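Local coordinates for amidohydrolase (Pseudomonas aeruginosa, PDB 2I5G), which probably hydrolyses dipeptides as a metal-dependent peptidase of the M19 membrane dipeptidase family, built on a TIM-barrel fold, at residues Gly129-Asp134 with Arg271-Gly276; Cys155-Val160 with Glu166-Glu171; His180-Gly185 with Pro190-Asp195; Leu217-Gly220 with Asp226-Ala229. The protein carries 2 engineered substitutions. All blocks are in the same frame, centred on the assembly; numbering follows the deposited sequence.

Following the chain from its N terminus, the 129-134 loop comes first, between strand 113-117 and helix 139-151; its partner, 271-276, follows far later, so contact 1 closes a loop of 136 intervening residues in which the other three contacts are nested. Inside it they run in series without crossing. Contact 2 closes the short return from strand 154-156 to helix 162-171. Contact 3 folds the segment after strand 177-181 back before helix 195-203, and contact 4 joins the loop beyond strand 207-210 to helix 225-239. Contacts 1, 2 and 3 touch one another around Cys-130 and Arg-191, while contact 4 reaches contact 3 through leucine packing.

Contact 1: Gly129-Asp134 with Arg271-Gly276; sequences GCYERD and RLTNFG
Tyr-131 sets its ring against the 271-276 loop and carries the whole contact from the 129-134 side. Its CE2 lies 3.7 Å from Thr-273 CB, the two side chains crossing obliquely, while CD2 of Tyr-131 sits 3.9 Å from the carbonyl O of Leu-272. Beyond the ring, Tyr-131 OH approaches the edge of the Phe-275 ring, near its plane and 4.2 Å from CE1 of Phe-275, with the side chains at about a right angle. No hydrogen bond joins the segments, so the 154 Å² they bury is held by van der Waals packing. With CG anti to the carbonyl carbon (chi1 -71°), the tyrosine ring continues the course CB has already set toward the 271-276 loop.

Behind the first shell, Arg-271 NE donates to Thr-273 O at 2.9 Å and 163°, tying this side chain back to the backbone of its own loop two residues on. Thr-273 and Phe-275 both rest on Thr-263 of helix 256-263, and Arg-133 forms a salt bridge with Glu-167 of the second subunit. The contact is thus a surface junction between the loop following strand 113-117 and the loop following helix 256-263.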
loop_
_atom_site.group_PDB
_atom_site.type_symbol
_atom_site.label_atom_id
_atom_site.label_comp_id
_atom_site.label_asym_id
_atom_site.label_seq_id
_atom_site.Cartn_x
_atom_site.Cartn_y
_atom_site.Cartn_z
ATOM N N GLY A 129 -9.475 2.096 -2.898
ATOM C CA GLY A 129 -10.345 2.411 -4.018
ATOM C C GLY A 129 -11.817 2.074 -3.882
ATOM O O GLY A 129 -12.272 1.626 -2.833
ATOM N N CYS A 130 -12.557 2.267 -4.968
ATOM C CA CYS A 130 -13.994 2.033 -4.960
ATOM C C CYS A 130 -14.488 0.641 -5.358
ATOM O O CYS A 130 -15.695 0.415 -5.418
ATOM C CB CYS A 130 -14.691 3.086 -5.831
ATOM S SG CYS A 130 -14.208 3.048 -7.572
ATOM N N TYR A 131 -13.586 -0.294 -5.622
ATOM C CA TYR A 131 -14.029 -1.633 -6.000
ATOM C C TYR A 131 -13.748 -2.691 -4.945
ATOM O O TYR A 131 -13.769 -3.882 -5.243
ATOM C CB TYR A 131 -13.373 -2.076 -7.306
ATOM C CG TYR A 131 -13.860 -1.349 -8.532
ATOM C CD1 TYR A 131 -13.326 -0.113 -8.891
ATOM C CD2 TYR A 131 -14.839 -1.913 -9.355
ATOM C CE1 TYR A 131 -13.748 0.545 -10.044
ATOM C CE2 TYR A 131 -15.271 -1.258 -10.514
ATOM C CZ TYR A 131 -14.718 -0.030 -10.851
ATOM O OH TYR A 131 -15.143 0.635 -11.982
ATOM N N GLU A 132 -13.507 -2.266 -3.713
ATOM C CA GLU A 132 -13.182 -3.202 -2.645
ATOM C C GLU A 132 -13.547 -2.614 -1.285
ATOM O O GLU A 132 -13.747 -1.408 -1.159
ATOM C CB GLU A 132 -11.681 -3.492 -2.707
ATOM C CG GLU A 132 -11.136 -4.459 -1.681
ATOM C CD GLU A 132 -9.631 -4.665 -1.830
ATOM O OE1 GLU A 132 -9.125 -5.693 -1.342
ATOM O OE2 GLU A 132 -8.951 -3.800 -2.430
ATOM N N ARG A 133 -13.644 -3.478 -0.276
ATOM C CA ARG A 133 -13.947 -3.052 1.087
ATOM C C ARG A 133 -13.038 -1.848 1.367
ATOM O O ARG A 133 -11.818 -1.945 1.251
ATOM C CB ARG A 133 -13.633 -4.195 2.054
ATOM C CG ARG A 133 -13.958 -3.920 3.511
ATOM C CD ARG A 133 -13.008 -4.695 4.427
ATOM N NE ARG A 133 -13.026 -6.136 4.175
ATOM C CZ ARG A 133 -12.057 -6.974 4.536
ATOM N NH1 ARG A 133 -10.982 -6.529 5.167
ATOM N NH2 ARG A 133 -12.161 -8.265 4.259
ATOM N N ASP A 134 -13.636 -0.717 1.728
ATOM C CA ASP A 134 -12.889 0.515 1.975
ATOM C C ASP A 134 -12.483 0.670 3.436
ATOM O O ASP A 134 -13.329 0.833 4.307
ATOM C CB ASP A 134 -13.745 1.705 1.507
ATOM C CG ASP A 134 -13.032 3.043 1.618
ATOM O OD1 ASP A 134 -13.453 3.994 0.921
ATOM O OD2 ASP A 134 -12.070 3.159 2.403
ATOM N N ARG A 271 -9.372 -9.868 -11.936
ATOM C CA ARG A 271 -10.300 -9.002 -12.637
ATOM C C ARG A 271 -11.147 -8.231 -11.631
ATOM O O ARG A 271 -11.844 -8.830 -10.812
ATOM C CB ARG A 271 -11.200 -9.839 -13.552
ATOM C CG ARG A 271 -12.200 -9.031 -14.354
ATOM C CD ARG A 271 -12.289 -9.549 -15.773
ATOM N NE ARG A 271 -12.428 -8.439 -16.708
ATOM C CZ ARG A 271 -11.953 -8.441 -17.950
ATOM N NH1 ARG A 271 -11.305 -9.503 -18.409
ATOM N NH2 ARG A 271 -12.120 -7.374 -18.727
ATOM N N LEU A 272 -11.078 -6.905 -11.695
ATOM C CA LEU A 272 -11.844 -6.050 -10.795
ATOM C C LEU A 272 -13.224 -5.746 -11.367
ATOM O O LEU A 272 -14.183 -5.547 -10.629
ATOM C CB LEU A 272 -11.104 -4.730 -10.563
ATOM C CG LEU A 272 -9.728 -4.842 -9.912
ATOM C CD1 LEU A 272 -9.051 -3.484 -9.854
ATOM C CD2 LEU A 272 -9.898 -5.436 -8.525
ATOM N N THR A 273 -13.319 -5.708 -12.690
ATOM C CA THR A 273 -14.585 -5.404 -13.342
ATOM C C THR A 273 -14.498 -5.667 -14.839
ATOM O O THR A 273 -13.459 -6.085 -15.353
ATOM C CB THR A 273 -14.969 -3.916 -13.135
ATOM O OG1 THR A 273 -16.338 -3.714 -13.494
ATOM C CG2 THR A 273 -14.101 -3.014 -14.007
ATOM N N ASN A 274 -15.610 -5.422 -15.524
ATOM C CA ASN A 274 -15.692 -5.584 -16.968
ATOM C C ASN A 274 -16.580 -4.462 -17.482
ATOM O O ASN A 274 -17.772 -4.426 -17.187
ATOM C CB ASN A 274 -16.283 -6.947 -17.336
ATOM C CG ASN A 274 -16.381 -7.154 -18.843
ATOM O OD1 ASN A 274 -15.460 -6.822 -19.596
ATOM N ND2 ASN A 274 -17.500 -7.719 -19.288
ATOM N N PHE A 275 -15.985 -3.536 -18.229
ATOM C CA PHE A 275 -16.724 -2.401 -18.770
ATOM C C PHE A 275 -17.626 -2.808 -19.917
ATOM O O PHE A 275 -18.764 -2.360 -20.012
ATOM C CB PHE A 275 -15.773 -1.317 -19.291
ATOM C CG PHE A 275 -14.822 -0.780 -18.262
ATOM C CD1 PHE A 275 -15.247 -0.507 -16.965
ATOM C CD2 PHE A 275 -13.505 -0.488 -18.609
ATOM C CE1 PHE A 275 -14.377 0.050 -16.030
ATOM C CE2 PHE A 275 -12.628 0.069 -17.682
ATOM C CZ PHE A 275 -13.068 0.338 -16.391
ATOM N N GLY A 276 -17.106 -3.663 -20.787
ATOM C CA GLY A 276 -17.862 -4.085 -21.946
ATOM C C GLY A 276 -17.458 -3.175 -23.094
ATOM O O GLY A 276 -16.404 -2.544 -23.046
#

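Contact 2: Cys155-Val160 with Glu166-Glu171; sequences CDLSHV and EEVILE
Leu-157 and Val-168 reach toward each other tip to tip, the leucine from just beyond strand 154-156 and the valine from helix 162-171. CD2 of Leu-157 lies 3.8 Å from Val-168 CG1 and 4.0 Å from Val-168 CG2, so this one methyl meets both branches of the valine. The other leucine methyl, CD1, turns to Ile-169 and comes within 3.9 Å of its CG1, the two side chains set at a slant. Ile-169 meets it with the branch that is anti to the carbonyl carbon (chi1 -61°). Cys-155 adds a looser touch two residues earlier, with its CB 4.2 Å from Val-168 CG1.

Between Cys-155 and Leu-157, Asp-156 points to the opposite side, where its carboxylate accepts from Ser-179 N. A type I turn from Leu-157 to Val-160 follows, closed by Val-160 N bonding to Leu-157 O at 3.1 Å. Backbone bonds from Cys-155 and Leu-157 to Cys-177 place strand 177-181 alongside, so the helix belongs to a beta-alpha-beta unit of the barrel wall, and Phe-200 and Ile-201 of helix 195-203 touch Ile-169.

All four touching residues are buried, and every contact between them is apolar. The interface is therefore hydrophobic, consistent with burial of apolar surface rather than polar bonding holding strand end and helix together.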
loop_
_atom_site.group_PDB
_atom_site.type_symbol
_atom_site.label_atom_id
_atom_site.label_comp_id
_atom_site.label_asym_id
_atom_site.label_seq_id
_atom_site.Cartn_x
_atom_site.Cartn_y
_atom_site.Cartn_z
ATOM N N CYS A 155 -6.332 17.298 -4.669
ATOM C CA CYS A 155 -6.737 15.935 -4.332
ATOM C C CYS A 155 -7.936 15.518 -5.175
ATOM O O CYS A 155 -8.953 16.215 -5.216
ATOM C CB CYS A 155 -7.113 15.846 -2.855
ATOM S SG CYS A 155 -5.769 16.192 -1.692
ATOM N N ASP A 156 -7.810 14.378 -5.843
ATOM C CA ASP A 156 -8.872 13.853 -6.693
ATOM C C ASP A 156 -9.391 12.570 -6.050
ATOM O O ASP A 156 -8.614 11.796 -5.474
ATOM C CB ASP A 156 -8.325 13.586 -8.102
ATOM C CG ASP A 156 -9.391 13.094 -9.068
ATOM O OD1 ASP A 156 -10.521 13.630 -9.039
ATOM O OD2 ASP A 156 -9.092 12.182 -9.868
ATOM N N LEU A 157 -10.704 12.346 -6.147
ATOM C CA LEU A 157 -11.319 11.179 -5.525
ATOM C C LEU A 157 -12.290 10.387 -6.389
ATOM O O LEU A 157 -13.045 9.563 -5.870
ATOM C CB LEU A 157 -12.043 11.611 -4.254
ATOM C CG LEU A 157 -11.224 12.371 -3.211
ATOM C CD1 LEU A 157 -12.175 13.039 -2.241
ATOM C CD2 LEU A 157 -10.262 11.433 -2.489
ATOM N N SER A 158 -12.276 10.613 -7.695
ATOM C CA SER A 158 -13.189 9.889 -8.584
ATOM C C SER A 158 -13.187 8.367 -8.394
ATOM O O SER A 158 -14.246 7.744 -8.341
ATOM C CB SER A 158 -12.877 10.214 -10.052
ATOM O OG SER A 158 -13.174 11.567 -10.351
ATOM N N HIS A 159 -11.999 7.778 -8.288
ATOM C CA HIS A 159 -11.861 6.328 -8.140
ATOM C C HIS A 159 -11.664 5.862 -6.691
ATOM O O HIS A 159 -11.483 4.670 -6.436
ATOM C CB HIS A 159 -10.697 5.832 -9.016
ATOM C CG HIS A 159 -10.924 6.004 -10.491
ATOM N ND1 HIS A 159 -11.487 5.021 -11.278
ATOM C CD2 HIS A 159 -10.666 7.045 -11.321
ATOM C CE1 HIS A 159 -11.564 5.448 -12.527
ATOM N NE2 HIS A 159 -11.072 6.673 -12.579
ATOM N N VAL A 160 -11.705 6.796 -5.742
ATOM C CA VAL A 160 -11.536 6.443 -4.335
ATOM C C VAL A 160 -12.873 6.022 -3.707
ATOM O O VAL A 160 -13.931 6.542 -4.063
ATOM C CB VAL A 160 -10.941 7.621 -3.526
ATOM C CG1 VAL A 160 -10.718 7.197 -2.078
ATOM C CG2 VAL A 160 -9.628 8.072 -4.148
ATOM N N GLU A 166 -14.510 10.445 2.130
ATOM C CA GLU A 166 -15.023 11.390 3.112
ATOM C C GLU A 166 -13.943 11.938 4.033
ATOM O O GLU A 166 -13.948 13.122 4.362
ATOM C CB GLU A 166 -16.125 10.758 3.957
ATOM C CG GLU A 166 -16.745 11.759 4.924
ATOM C CD GLU A 166 -17.823 11.156 5.799
ATOM O OE1 GLU A 166 -18.781 10.567 5.243
ATOM O OE2 GLU A 166 -17.714 11.277 7.042
ATOM N N GLU A 167 -13.019 11.082 4.456
ATOM C CA GLU A 167 -11.941 11.514 5.341
ATOM C C GLU A 167 -11.068 12.543 4.639
ATOM O O GLU A 167 -10.650 13.530 5.241
ATOM C CB GLU A 167 -11.107 10.309 5.783
ATOM C CG GLU A 167 -11.839 9.403 6.762
ATOM C CD GLU A 167 -11.130 8.084 7.009
ATOM O OE1 GLU A 167 -9.947 8.096 7.396
ATOM O OE2 GLU A 167 -11.761 7.025 6.822
ATOM N N VAL A 168 -10.812 12.320 3.356
ATOM C CA VAL A 168 -9.997 13.243 2.577
ATOM C C VAL A 168 -10.669 14.617 2.461
ATOM O O VAL A 168 -10.008 15.651 2.556
ATOM C CB VAL A 168 -9.717 12.673 1.154
ATOM C CG1 VAL A 168 -9.007 13.713 0.286
ATOM C CG2 VAL A 168 -8.866 11.418 1.266
ATOM N N ILE A 169 -11.982 14.635 2.260
ATOM C CA ILE A 169 -12.687 15.908 2.143
ATOM C C ILE A 169 -12.599 16.688 3.454
ATOM O O ILE A 169 -12.465 17.916 3.458
ATOM C CB ILE A 169 -14.182 15.702 1.796
ATOM C CG1 ILE A 169 -14.311 14.975 0.452
ATOM C CG2 ILE A 169 -14.896 17.057 1.756
ATOM C CD1 ILE A 169 -15.727 14.602 0.086
ATOM N N LEU A 170 -12.672 15.960 4.562
ATOM C CA LEU A 170 -12.623 16.549 5.893
ATOM C C LEU A 170 -11.213 16.943 6.332
ATOM O O LEU A 170 -11.047 17.786 7.206
ATOM C CB LEU A 170 -13.211 15.551 6.894
ATOM C CG LEU A 170 -14.605 15.750 7.503
ATOM C CD1 LEU A 170 -15.511 16.548 6.584
ATOM C CD2 LEU A 170 -15.193 14.379 7.802
ATOM N N GLU A 171 -10.202 16.337 5.718
ATOM C CA GLU A 171 -8.805 16.593 6.070
ATOM C C GLU A 171 -8.108 17.698 5.275
ATOM O O GLU A 171 -7.308 18.449 5.830
ATOM C CB GLU A 171 -8.016 15.279 5.950
ATOM C CG GLU A 171 -6.490 15.394 5.911
ATOM C CD GLU A 171 -5.869 15.672 7.265
ATOM O OE1 GLU A 171 -6.199 14.960 8.237
ATOM O OE2 GLU A 171 -5.033 16.596 7.352
#

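Contact 3: His180-Gly185 with Pro190-Asp195; sequences HCLPSG and PRNKSD
The side chain of Arg-191 bends at chi3 (75°), which swings its guanidinium back to the carbonyl of His-180. NH2 of Arg-191 donates to His-180 O at 2.8 Å from above the carbonyl plane, and NH1 adds a weak second bond to the same oxygen. The two side chains cross at about a right angle, with ring and guanidinium planes 55° apart, while NE2 of the ring bonds to His-159. Asn-192 has CG beside its backbone N, where OD1 receives a bond from water 1 at 2.8 Å; that water also accepts from Leu-182 N at 2.9 Å, and ND2 of Asn-192 donates to Lys-187 O.

Beyond these side chains the backbones pair directly. Lys-193 N donates to Leu-182 O at 2.8 Å, and Ser-184 N returns a nearly straight bond (176°) to Lys-193 O, also 2.8 Å: together they flank Pro-183 as a single bridge of parallel pattern. Lys-193 O takes a further bond from water 2, which links it to Gly-185 N and Asp-195 OD1.

Lys-193 sends NZ to Ser-158 O beyond strand 154-156. Cys-181 joins Gly-209 of strand 207-210, Leu-182 and Pro-183 pack on helix 225-239, and Ser-194 N-caps helix 195-203. The two segments thus form a largely buried contact at the C-terminal end of strand 177-181, the end of a TIM barrel that carries the active site.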
loop_
_atom_site.group_PDB
_atom_site.type_symbol
_atom_site.label_atom_id
_atom_site.label_comp_id
_atom_site.label_asym_id
_atom_site.label_seq_id
_atom_site.Cartn_x
_atom_site.Cartn_y
_atom_site.Cartn_z
ATOM N N HIS A 180 -13.814 13.185 -12.495
ATOM C CA HIS A 180 -14.675 12.507 -13.454
ATOM C C HIS A 180 -15.551 11.418 -12.838
ATOM O O HIS A 180 -15.073 10.338 -12.494
ATOM C CB HIS A 180 -13.829 11.917 -14.596
ATOM C CG HIS A 180 -12.809 10.909 -14.156
ATOM N ND1 HIS A 180 -11.728 11.233 -13.364
ATOM C CD2 HIS A 180 -12.697 9.584 -14.417
ATOM C CE1 HIS A 180 -10.996 10.151 -13.157
ATOM N NE2 HIS A 180 -11.560 9.138 -13.786
ATOM N N CYS A 181 -16.842 11.698 -12.704
ATOM C CA CYS A 181 -17.766 10.723 -12.135
ATOM C C CYS A 181 -19.202 10.978 -12.579
ATOM O O CYS A 181 -19.500 11.969 -13.237
ATOM C CB CYS A 181 -17.703 10.766 -10.615
ATOM S SG CYS A 181 -18.334 12.314 -9.966
ATOM N N LEU A 182 -20.089 10.067 -12.210
ATOM C CA LEU A 182 -21.490 10.179 -12.567
ATOM C C LEU A 182 -22.367 9.860 -11.370
ATOM O O LEU A 182 -21.955 9.139 -10.465
ATOM C CB LEU A 182 -21.806 9.236 -13.722
ATOM C CG LEU A 182 -21.313 9.733 -15.079
ATOM C CD1 LEU A 182 -21.538 8.666 -16.148
ATOM C CD2 LEU A 182 -22.055 11.015 -15.426
ATOM N N PRO A 183 -23.601 10.390 -11.356
ATOM C CA PRO A 183 -24.553 10.174 -10.264
ATOM C C PRO A 183 -25.108 8.759 -10.199
ATOM O O PRO A 183 -25.588 8.226 -11.198
ATOM C CB PRO A 183 -25.632 11.199 -10.564
ATOM C CG PRO A 183 -25.689 11.149 -12.050
ATOM C CD PRO A 183 -24.227 11.172 -12.439
ATOM N N SER A 184 -25.045 8.149 -9.019
ATOM C CA SER A 184 -25.573 6.804 -8.848
ATOM C C SER A 184 -27.099 6.875 -8.773
ATOM O O SER A 184 -27.783 5.855 -8.721
ATOM C CB SER A 184 -24.998 6.166 -7.584
ATOM O OG SER A 184 -25.220 6.993 -6.464
ATOM N N GLY A 185 -27.622 8.099 -8.773
ATOM C CA GLY A 185 -29.057 8.298 -8.737
ATOM C C GLY A 185 -29.637 8.053 -10.118
ATOM O O GLY A 185 -30.842 8.166 -10.334
ATOM N N PRO A 190 -20.510 0.862 -8.962
ATOM C CA PRO A 190 -19.538 1.152 -7.901
ATOM C C PRO A 190 -18.762 2.476 -8.026
ATOM O O PRO A 190 -18.285 3.012 -7.020
ATOM C CB PRO A 190 -18.607 -0.055 -7.956
ATOM C CG PRO A 190 -19.527 -1.156 -8.354
ATOM C CD PRO A 190 -20.334 -0.515 -9.457
ATOM N N ARG A 191 -18.622 3.008 -9.238
ATOM C CA ARG A 191 -17.877 4.253 -9.381
ATOM C C ARG A 191 -18.716 5.523 -9.385
ATOM O O ARG A 191 -18.176 6.628 -9.359
ATOM C CB ARG A 191 -16.976 4.211 -10.619
ATOM C CG ARG A 191 -15.593 4.730 -10.297
ATOM C CD ARG A 191 -14.587 4.585 -11.416
ATOM N NE ARG A 191 -14.780 5.555 -12.488
ATOM C CZ ARG A 191 -15.003 6.853 -12.305
ATOM N NH1 ARG A 191 -15.074 7.360 -11.082
ATOM N NH2 ARG A 191 -15.142 7.649 -13.356
ATOM N N ASN A 192 -20.034 5.375 -9.415
ATOM C CA ASN A 192 -20.915 6.536 -9.388
ATOM C C ASN A 192 -21.073 7.036 -7.954
ATOM O O ASN A 192 -20.867 6.281 -7.002
ATOM C CB ASN A 192 -22.285 6.188 -9.966
ATOM C CG ASN A 192 -22.265 6.087 -11.466
ATOM O OD1 ASN A 192 -21.361 6.602 -12.114
ATOM N ND2 ASN A 192 -23.271 5.440 -12.031
ATOM N N LYS A 193 -21.442 8.304 -7.801
ATOM C CA LYS A 193 -21.611 8.883 -6.475
ATOM C C LYS A 193 -23.074 9.148 -6.101
ATOM O O LYS A 193 -23.881 9.553 -6.937
ATOM C CB LYS A 193 -20.814 10.183 -6.380
ATOM C CG LYS A 193 -19.384 10.084 -6.901
ATOM C CD LYS A 193 -18.547 9.067 -6.132
ATOM C CE LYS A 193 -17.095 9.077 -6.607
ATOM N NZ LYS A 193 -16.298 7.956 -6.039
ATOM N N SER A 194 -23.400 8.922 -4.832
ATOM C CA SER A 194 -24.751 9.126 -4.308
ATOM C C SER A 194 -25.053 10.608 -4.171
ATOM O O SER A 194 -24.139 11.430 -4.155
ATOM C CB SER A 194 -24.881 8.480 -2.931
ATOM O OG SER A 194 -24.118 9.207 -1.984
ATOM N N ASP A 195 -26.337 10.948 -4.063
ATOM C CA ASP A 195 -26.740 12.343 -3.913
ATOM C C ASP A 195 -26.119 12.900 -2.635
ATOM O O ASP A 195 -25.594 14.018 -2.614
ATOM C CB ASP A 195 -28.266 12.466 -3.843
ATOM C CG ASP A 195 -28.955 11.946 -5.097
ATOM O OD1 ASP A 195 -28.485 12.246 -6.214
ATOM O OD2 ASP A 195 -29.980 11.246 -4.969
HETATM O O HOH W 1 -18.746 7.526 -12.037
HETATM O O HOH W 2 -26.391 10.545 -7.373
#

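Contact 4: Leu217-Gly220 with Asp226-Ala229; sequences LKKG and DDYA
Lys-219 reaches Asp-227 near the start of helix 225-239, and this is the direct touch between the segments. Along the helix, Asp-226 comes first and makes no contact with the 217-220 loop.

Asp-227 follows and points toward the loop, its CA 7.9 Å from the CA of Lys-219. The two side chains meet at about a right angle, with CE and NZ of the lysine lying alongside the carboxylate. A bend at chi3 (-54°) in the lysine lays CE there. Lys-219 NZ stands 3.5 Å from Asp-227 OD2 in a salt bridge. Water 3 closes a triangle here, accepting from Lys-219 NZ at 2.9 Å and donating to Asp-227 OD2 at 2.9 Å. The same OD2 takes a hydrogen bond from Thr-224 N, the side-chain-to-backbone bond that forms one half of a capping box.

Next along the helix, Tyr-228 bonds through OH to Val-210 O at the end of strand 207-210, and the buried Ala-229 completes the run.

The chemistry is that of a long surface ion pair that is also bridged by a water; the segments bury just 152 Å² between them, and no direct hydrogen bond crosses. Asp-227 OD2 gathers a lysine charge, a water and a backbone N-H, which would be expected to favour its ionised form, while Lys-219 NZ has a further weak bond to Asp-222 O. Asp-227 OD2 is thus shared between the backbone at the helix start and the lysine of the preceding loop.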
loop_
_atom_site.group_PDB
_atom_site.type_symbol
_atom_site.label_atom_id
_atom_site.label_comp_id
_atom_site.label_asym_id
_atom_site.label_seq_id
_atom_site.Cartn_x
_atom_site.Cartn_y
_atom_site.Cartn_z
ATOM N N LEU A 217 -23.245 5.207 -17.454
ATOM C CA LEU A 217 -24.418 5.990 -17.837
ATOM C C LEU A 217 -25.685 5.157 -17.753
ATOM O O LEU A 217 -25.661 3.952 -18.005
ATOM C CB LEU A 217 -24.242 6.542 -19.255
ATOM C CG LEU A 217 -23.243 7.700 -19.372
ATOM C CD1 LEU A 217 -22.833 7.871 -20.820
ATOM C CD2 LEU A 217 -23.863 8.989 -18.816
ATOM N N LYS A 218 -26.791 5.802 -17.394
ATOM C CA LYS A 218 -28.066 5.108 -17.268
ATOM C C LYS A 218 -28.426 4.299 -18.515
ATOM O O LYS A 218 -28.914 3.172 -18.404
ATOM C CB LYS A 218 -29.192 6.096 -16.967
ATOM C CG LYS A 218 -30.553 5.421 -16.836
ATOM C CD LYS A 218 -31.677 6.425 -16.664
ATOM C CE LYS A 218 -33.021 5.726 -16.610
ATOM N NZ LYS A 218 -34.145 6.701 -16.532
ATOM N N LYS A 219 -28.191 4.865 -19.694
ATOM C CA LYS A 219 -28.508 4.165 -20.931
ATOM C C LYS A 219 -27.310 3.455 -21.558
ATOM O O LYS A 219 -27.464 2.697 -22.510
ATOM C CB LYS A 219 -29.132 5.122 -21.945
ATOM C CG LYS A 219 -30.485 5.686 -21.514
ATOM C CD LYS A 219 -31.359 6.022 -22.717
ATOM C CE LYS A 219 -30.644 6.935 -23.699
ATOM N NZ LYS A 219 -31.391 7.077 -24.983
ATOM N N GLY A 220 -26.117 3.714 -21.033
ATOM C CA GLY A 220 -24.924 3.058 -21.542
ATOM C C GLY A 220 -24.507 3.352 -22.966
ATOM O O GLY A 220 -24.389 4.506 -23.358
ATOM N N ASP A 226 -27.235 14.254 -25.356
ATOM C CA ASP A 226 -28.279 14.766 -24.458
ATOM C C ASP A 226 -28.341 14.043 -23.120
ATOM O O ASP A 226 -28.628 14.656 -22.095
ATOM C CB ASP A 226 -29.648 14.667 -25.128
ATOM C CG ASP A 226 -29.853 15.721 -26.189
ATOM O OD1 ASP A 226 -30.043 16.898 -25.821
ATOM O OD2 ASP A 226 -29.819 15.373 -27.390
ATOM N N ASP A 227 -28.092 12.739 -23.130
ATOM C CA ASP A 227 -28.116 11.959 -21.899
ATOM C C ASP A 227 -26.993 12.424 -20.986
ATOM O O ASP A 227 -27.054 12.260 -19.769
ATOM C CB ASP A 227 -27.953 10.471 -22.213
ATOM C CG ASP A 227 -29.171 9.888 -22.904
ATOM O OD1 ASP A 227 -30.252 9.853 -22.277
ATOM O OD2 ASP A 227 -29.048 9.469 -24.073
ATOM N N TYR A 228 -25.968 13.010 -21.588
ATOM C CA TYR A 228 -24.823 13.520 -20.847
ATOM C C TYR A 228 -25.234 14.837 -20.186
ATOM O O TYR A 228 -25.005 15.043 -18.995
ATOM C CB TYR A 228 -23.650 13.715 -21.811
ATOM C CG TYR A 228 -22.353 14.180 -21.191
ATOM C CD1 TYR A 228 -21.972 13.764 -19.913
ATOM C CD2 TYR A 228 -21.466 14.976 -21.919
ATOM C CE1 TYR A 228 -20.734 14.124 -19.378
ATOM C CE2 TYR A 228 -20.228 15.338 -21.396
ATOM C CZ TYR A 228 -19.866 14.906 -20.127
ATOM O OH TYR A 228 -18.622 15.226 -19.629
ATOM N N ALA A 229 -25.853 15.722 -20.958
ATOM C CA ALA A 229 -26.313 16.994 -20.414
ATOM C C ALA A 229 -27.278 16.697 -19.271
ATOM O O ALA A 229 -27.288 17.391 -18.260
ATOM C CB ALA A 229 -27.020 17.801 -21.490
HETATM O O HOH W 3 -31.491 9.887 -25.579
#